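Local coordinates for penicillin-binding protein 1A (Mycobacterium tuberculosis, PDB 5CXW), which builds cross-linked peptidoglycan for the mycobacterial cell wall, polymerising glycan strands and, in the penicillin-sensitive transpeptidase domain present here, joining their peptides, at residues 92-97 and 303-308. Sequence-based numbering, arbitrary orientation.
Sequences GLQTGS and NKDAWM. With 35P ((2R,4S)-5,5-dimethyl-2-{(1R)-2-oxo-1-[(phenoxyacetyl)amino]ethyl}-1,3-thiazolidine-4-carboxylic acid), chain C; PEG (di(hydroxyethyl)ether), chain D.
Thr95 CA sits over one face of the Trp307 indole, 3.3 Å above its plane and toward the rim. At the ring's edge, Trp307 NE1 donates to Gln94 O (2.8 Å), arriving in the carbonyl plane on a lone pair. The oxygen stands 23° out of the indole plane, and the N-H points to it at a bent 139°. Thr95 CG2 makes an off-centre CH-pi contact with the six-membered ring, while Leu93 CB meets the edge at Trp307 CZ2 (3.9 Å). Trp320 packs edge-to-face with the same indole. Segment 303-308 is the start of strand 303-312, in the five-stranded antiparallel sheet of the transpeptidase domain, and the facing segment leads into the serine that probably opens the SxxK motif of this family. That residue, Ser97, is acylated by penicillin V: its OG is bonded to C6 of the drug, and its backbone N donates to O17, as in an oxyanion hole. Farther along, the side chains of Gln94 and Lys304 meet at about a right angle. Bends at chi3 and chi4 fold the lysine back, and Lys304 NZ hydrogen-bonds to Gln94 OE1 (2.8 Å). It also forms a salt bridge with the neighbouring Asp305, on the syn lone pair of OD1. Thr295 OG1 hydrogen-bonds to Asp305 OD1 and Trp320 NE1 to Asp305 OD2, fixing the carboxylate's rotation; a water accepting from Gln94 N donates to Asp305 OD2.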
ATOM      1  N   GLY A  92      -8.490  -6.643  -7.496  1.00 14.77           N
ATOM      2  CA  GLY A  92      -7.067  -6.807  -7.911  1.00 14.06           C
ATOM      3  C   GLY A  92      -6.630  -5.679  -8.832  1.00 13.87           C
ATOM      4  O   GLY A  92      -7.237  -5.472  -9.921  1.00 14.30           O
ATOM      5  N   LEU A  93      -5.654  -4.901  -8.398  1.00 13.29           N
ATOM      6  CA  LEU A  93      -5.242  -3.707  -9.067  1.00 13.14           C
ATOM      7  C   LEU A  93      -3.738  -3.674  -9.311  1.00 12.70           C
ATOM      8  O   LEU A  93      -2.976  -4.034  -8.439  1.00 12.09           O
ATOM      9  CB  LEU A  93      -5.681  -2.488  -8.257  1.00 13.32           C
ATOM     10  CG  LEU A  93      -7.189  -2.288  -8.068  1.00 14.37           C
ATOM     11  CD1 LEU A  93      -7.496  -1.201  -7.027  1.00 14.93           C
ATOM     12  CD2 LEU A  93      -7.853  -1.952  -9.414  1.00 14.93           C
ATOM     13  N   GLN A  94      -3.312  -3.119 -10.449  1.00 12.54           N
ATOM     14  CA  GLN A  94      -1.885  -2.846 -10.637  1.00 11.99           C
ATOM     15  C   GLN A  94      -1.462  -1.711  -9.721  1.00 11.50           C
ATOM     16  O   GLN A  94      -2.184  -0.712  -9.579  1.00 12.17           O
ATOM     17  CB  GLN A  94      -1.546  -2.466 -12.095  1.00 12.44           C
ATOM     18  CG  GLN A  94      -1.937  -3.575 -13.068  1.00 13.34           C
ATOM     19  CD  GLN A  94      -1.513  -3.208 -14.453  1.00 13.56           C
ATOM     20  OE1 GLN A  94      -1.964  -2.209 -14.979  1.00 14.19           O
ATOM     21  NE2 GLN A  94      -0.649  -3.991 -15.047  1.00 13.99           N
ATOM     22  N   THR A  95      -0.314  -1.871  -9.094  1.00 10.92           N
ATOM     23  CA  THR A  95       0.209  -0.919  -8.082  1.00 10.62           C
ATOM     24  C   THR A  95       1.233   0.079  -8.579  1.00 10.73           C
ATOM     25  O   THR A  95       1.579   1.063  -7.844  1.00 10.68           O
ATOM     26  CB  THR A  95       0.839  -1.721  -6.922  1.00 10.49           C
ATOM     27  OG1 THR A  95       1.808  -2.614  -7.466  1.00 10.11           O
ATOM     28  CG2 THR A  95      -0.231  -2.489  -6.212  1.00 11.00           C
ATOM     29  N   GLY A  96       1.782  -0.172  -9.793  1.00 10.63           N
ATOM     30  CA  GLY A  96       2.793   0.678 -10.332  1.00 11.03           C
ATOM     31  C   GLY A  96       3.959   0.771  -9.366  1.00 10.83           C
ATOM     32  O   GLY A  96       4.296  -0.201  -8.694  1.00 10.65           O
ATOM     33  N   SER A  97       4.547   1.963  -9.293  1.00 11.22           N
ATOM     34  CA  SER A  97       5.794   2.171  -8.568  1.00 11.82           C
ATOM     35  C   SER A  97       5.666   2.014  -7.069  1.00 11.04           C
ATOM     36  O   SER A  97       6.703   1.977  -6.392  1.00 11.00           O
ATOM     37  CB  SER A  97       6.342   3.540  -8.842  1.00 12.34           C
ATOM     38  OG  SER A  97       6.707   3.676 -10.230  1.00 13.52           O
ATOM     39  N   ASN A 303      -2.458   7.692 -18.058  1.00 16.52           N
ATOM     40  CA  ASN A 303      -2.376   6.966 -16.782  1.00 15.82           C
ATOM     41  C   ASN A 303      -3.632   6.132 -16.580  1.00 15.55           C
ATOM     42  O   ASN A 303      -4.662   6.485 -17.126  1.00 15.95           O
ATOM     43  CB  ASN A 303      -2.227   7.944 -15.613  1.00 15.37           C
ATOM     44  CG  ASN A 303      -0.943   8.762 -15.729  1.00 15.75           C
ATOM     45  OD1 ASN A 303       0.010   8.346 -16.410  1.00 15.84           O
ATOM     46  ND2 ASN A 303      -0.913   9.904 -15.059  1.00 15.31           N
ATOM     47  N   LYS A 304      -3.553   5.103 -15.757  1.00 14.47           N
ATOM     48  CA  LYS A 304      -4.656   4.226 -15.504  1.00 14.90           C
ATOM     49  C   LYS A 304      -5.029   4.137 -14.047  1.00 14.63           C
ATOM     50  O   LYS A 304      -6.197   4.286 -13.710  1.00 15.53           O
ATOM     51  CB  LYS A 304      -4.394   2.827 -16.057  1.00 15.18           C
ATOM     52  CG  LYS A 304      -5.567   1.862 -15.857  1.00 15.89           C
ATOM     53  CD  LYS A 304      -5.431   0.599 -16.692  1.00 16.51           C
ATOM     54  CE  LYS A 304      -4.287  -0.304 -16.203  1.00 15.92           C
ATOM     55  NZ  LYS A 304      -4.574  -1.072 -14.921  1.00 15.31           N
ATOM     56  N   ASP A 305      -4.044   3.926 -13.191  1.00 13.38           N
ATOM     57  CA  ASP A 305      -4.232   3.809 -11.751  1.00 13.04           C
ATOM     58  C   ASP A 305      -3.244   4.743 -11.077  1.00 12.58           C
ATOM     59  O   ASP A 305      -2.113   4.914 -11.533  1.00 12.90           O
ATOM     60  CB  ASP A 305      -3.927   2.422 -11.181  1.00 13.06           C
ATOM     61  CG  ASP A 305      -4.567   1.293 -11.943  1.00 13.31           C
ATOM     62  OD1 ASP A 305      -3.986   0.842 -12.932  1.00 14.06           O
ATOM     63  OD2 ASP A 305      -5.680   0.864 -11.520  1.00 13.73           O
ATOM     64  N   ALA A 306      -3.664   5.346  -9.991  1.00 12.12           N
ATOM     65  CA  ALA A 306      -2.835   6.274  -9.255  1.00 11.76           C
ATOM     66  C   ALA A 306      -2.878   5.928  -7.800  1.00 11.14           C
ATOM     67  O   ALA A 306      -3.949   5.704  -7.260  1.00 11.46           O
ATOM     68  CB  ALA A 306      -3.297   7.678  -9.520  1.00 12.23           C
ATOM     69  N   TRP A 307      -1.723   5.859  -7.149  1.00 10.46           N
ATOM     70  CA  TRP A 307      -1.603   5.417  -5.792  1.00 10.28           C
ATOM     71  C   TRP A 307      -0.781   6.341  -4.878  1.00  9.95           C
ATOM     72  O   TRP A 307       0.244   6.910  -5.308  1.00  9.48           O
ATOM     73  CB  TRP A 307      -0.841   4.091  -5.744  1.00 10.25           C
ATOM     74  CG  TRP A 307      -1.522   2.890  -6.302  1.00 10.57           C
ATOM     75  CD1 TRP A 307      -1.666   2.552  -7.634  1.00 10.83           C
ATOM     76  CD2 TRP A 307      -2.197   1.888  -5.542  1.00 10.46           C
ATOM     77  NE1 TRP A 307      -2.377   1.345  -7.724  1.00 10.90           N
ATOM     78  CE2 TRP A 307      -2.664   0.902  -6.459  1.00 10.91           C
ATOM     79  CE3 TRP A 307      -2.395   1.681  -4.161  1.00 10.60           C
ATOM     80  CZ2 TRP A 307      -3.322  -0.228  -6.050  1.00 11.16           C
ATOM     81  CZ3 TRP A 307      -3.058   0.518  -3.734  1.00 10.75           C
ATOM     82  CH2 TRP A 307      -3.529  -0.420  -4.689  1.00 11.28           C
ATOM     83  N   MET A 308      -1.140   6.390  -3.604  1.00  9.96           N
ATOM     84  CA  MET A 308      -0.248   6.866  -2.566  1.00  9.99           C
ATOM     85  C   MET A 308      -0.407   5.940  -1.388  1.00  9.52           C
ATOM     86  O   MET A 308      -1.548   5.750  -0.881  1.00  9.86           O
ATOM     87  CB  MET A 308      -0.555   8.304  -2.137  1.00 10.82           C
ATOM     88  CG  MET A 308       0.308   8.853  -0.993  1.00 11.30           C
ATOM     89  SD  MET A 308       2.080   8.685  -1.342  1.00 11.67           S
ATOM     90  CE  MET A 308       2.698  10.360  -1.052  1.00 12.38           C
TER
HETATM   91  C24 35P C 702       4.423   5.277 -19.027  1.00 22.91           C
HETATM   92  C23 35P C 702       3.618   5.670 -20.093  1.00 23.35           C
HETATM   93  C22 35P C 702       2.393   6.254 -19.857  1.00 21.66           C
HETATM   94  C21 35P C 702       1.942   6.472 -18.564  1.00 21.04           C
HETATM   95  C20 35P C 702       2.722   6.098 -17.491  1.00 22.38           C
HETATM   96  C19 35P C 702       3.985   5.502 -17.724  1.00 21.95           C
HETATM   97  O1  35P C 702       4.825   5.118 -16.707  1.00 21.08           O
HETATM   98  C2  35P C 702       4.540   5.557 -15.382  1.00 17.88           C
HETATM   99  C3  35P C 702       5.734   5.275 -14.512  1.00 16.93           C
HETATM  100  O18 35P C 702       6.852   5.219 -15.004  1.00 15.90           O
HETATM  101  N4  35P C 702       5.448   5.130 -13.227  1.00 15.36           N
HETATM  102  C5  35P C 702       6.491   4.916 -12.235  1.00 15.65           C
HETATM  103  C6  35P C 702       5.871   4.231 -11.087  1.00 15.22           C
HETATM  104  O17 35P C 702       4.650   4.220 -10.829  1.00 14.58           O
HETATM  105  C8  35P C 702       7.175   6.250 -11.700  1.00 16.87           C
HETATM  106  N7  35P C 702       6.436   6.474 -10.490  1.00 17.04           N
HETATM  107  S11 35P C 702       7.016   7.698 -12.597  1.00 19.18           S
HETATM  108  C10 35P C 702       5.956   8.554 -11.531  1.00 16.79           C
HETATM  109  C12 35P C 702       4.839   9.240 -12.316  1.00 16.87           C
HETATM  110  C15 35P C 702       6.642   9.622 -10.721  1.00 17.24           C
HETATM  111  C9  35P C 702       5.376   7.442 -10.650  1.00 15.60           C
HETATM  112  C13 35P C 702       4.810   7.776  -9.305  1.00 15.30           C
HETATM  113  O14 35P C 702       5.584   7.613  -8.311  1.00 15.63           O
HETATM  114  O16 35P C 702       3.615   8.138  -9.260  1.00 14.40           O
HETATM  115  O2  PEG D 703      -4.624  -3.858 -16.023  1.00 29.86           O
HETATM  116  C3  PEG D 703      -5.396  -5.014 -15.732  1.00 29.52           C
HETATM  117  C4  PEG D 703      -5.160  -5.376 -14.293  1.00 28.64           C
HETATM  118  O4  PEG D 703      -4.254  -6.462 -14.272  1.00 35.10           O
HETATM  119  O   HOH W   1      -5.266  -1.941 -12.273  1.00 14.67           O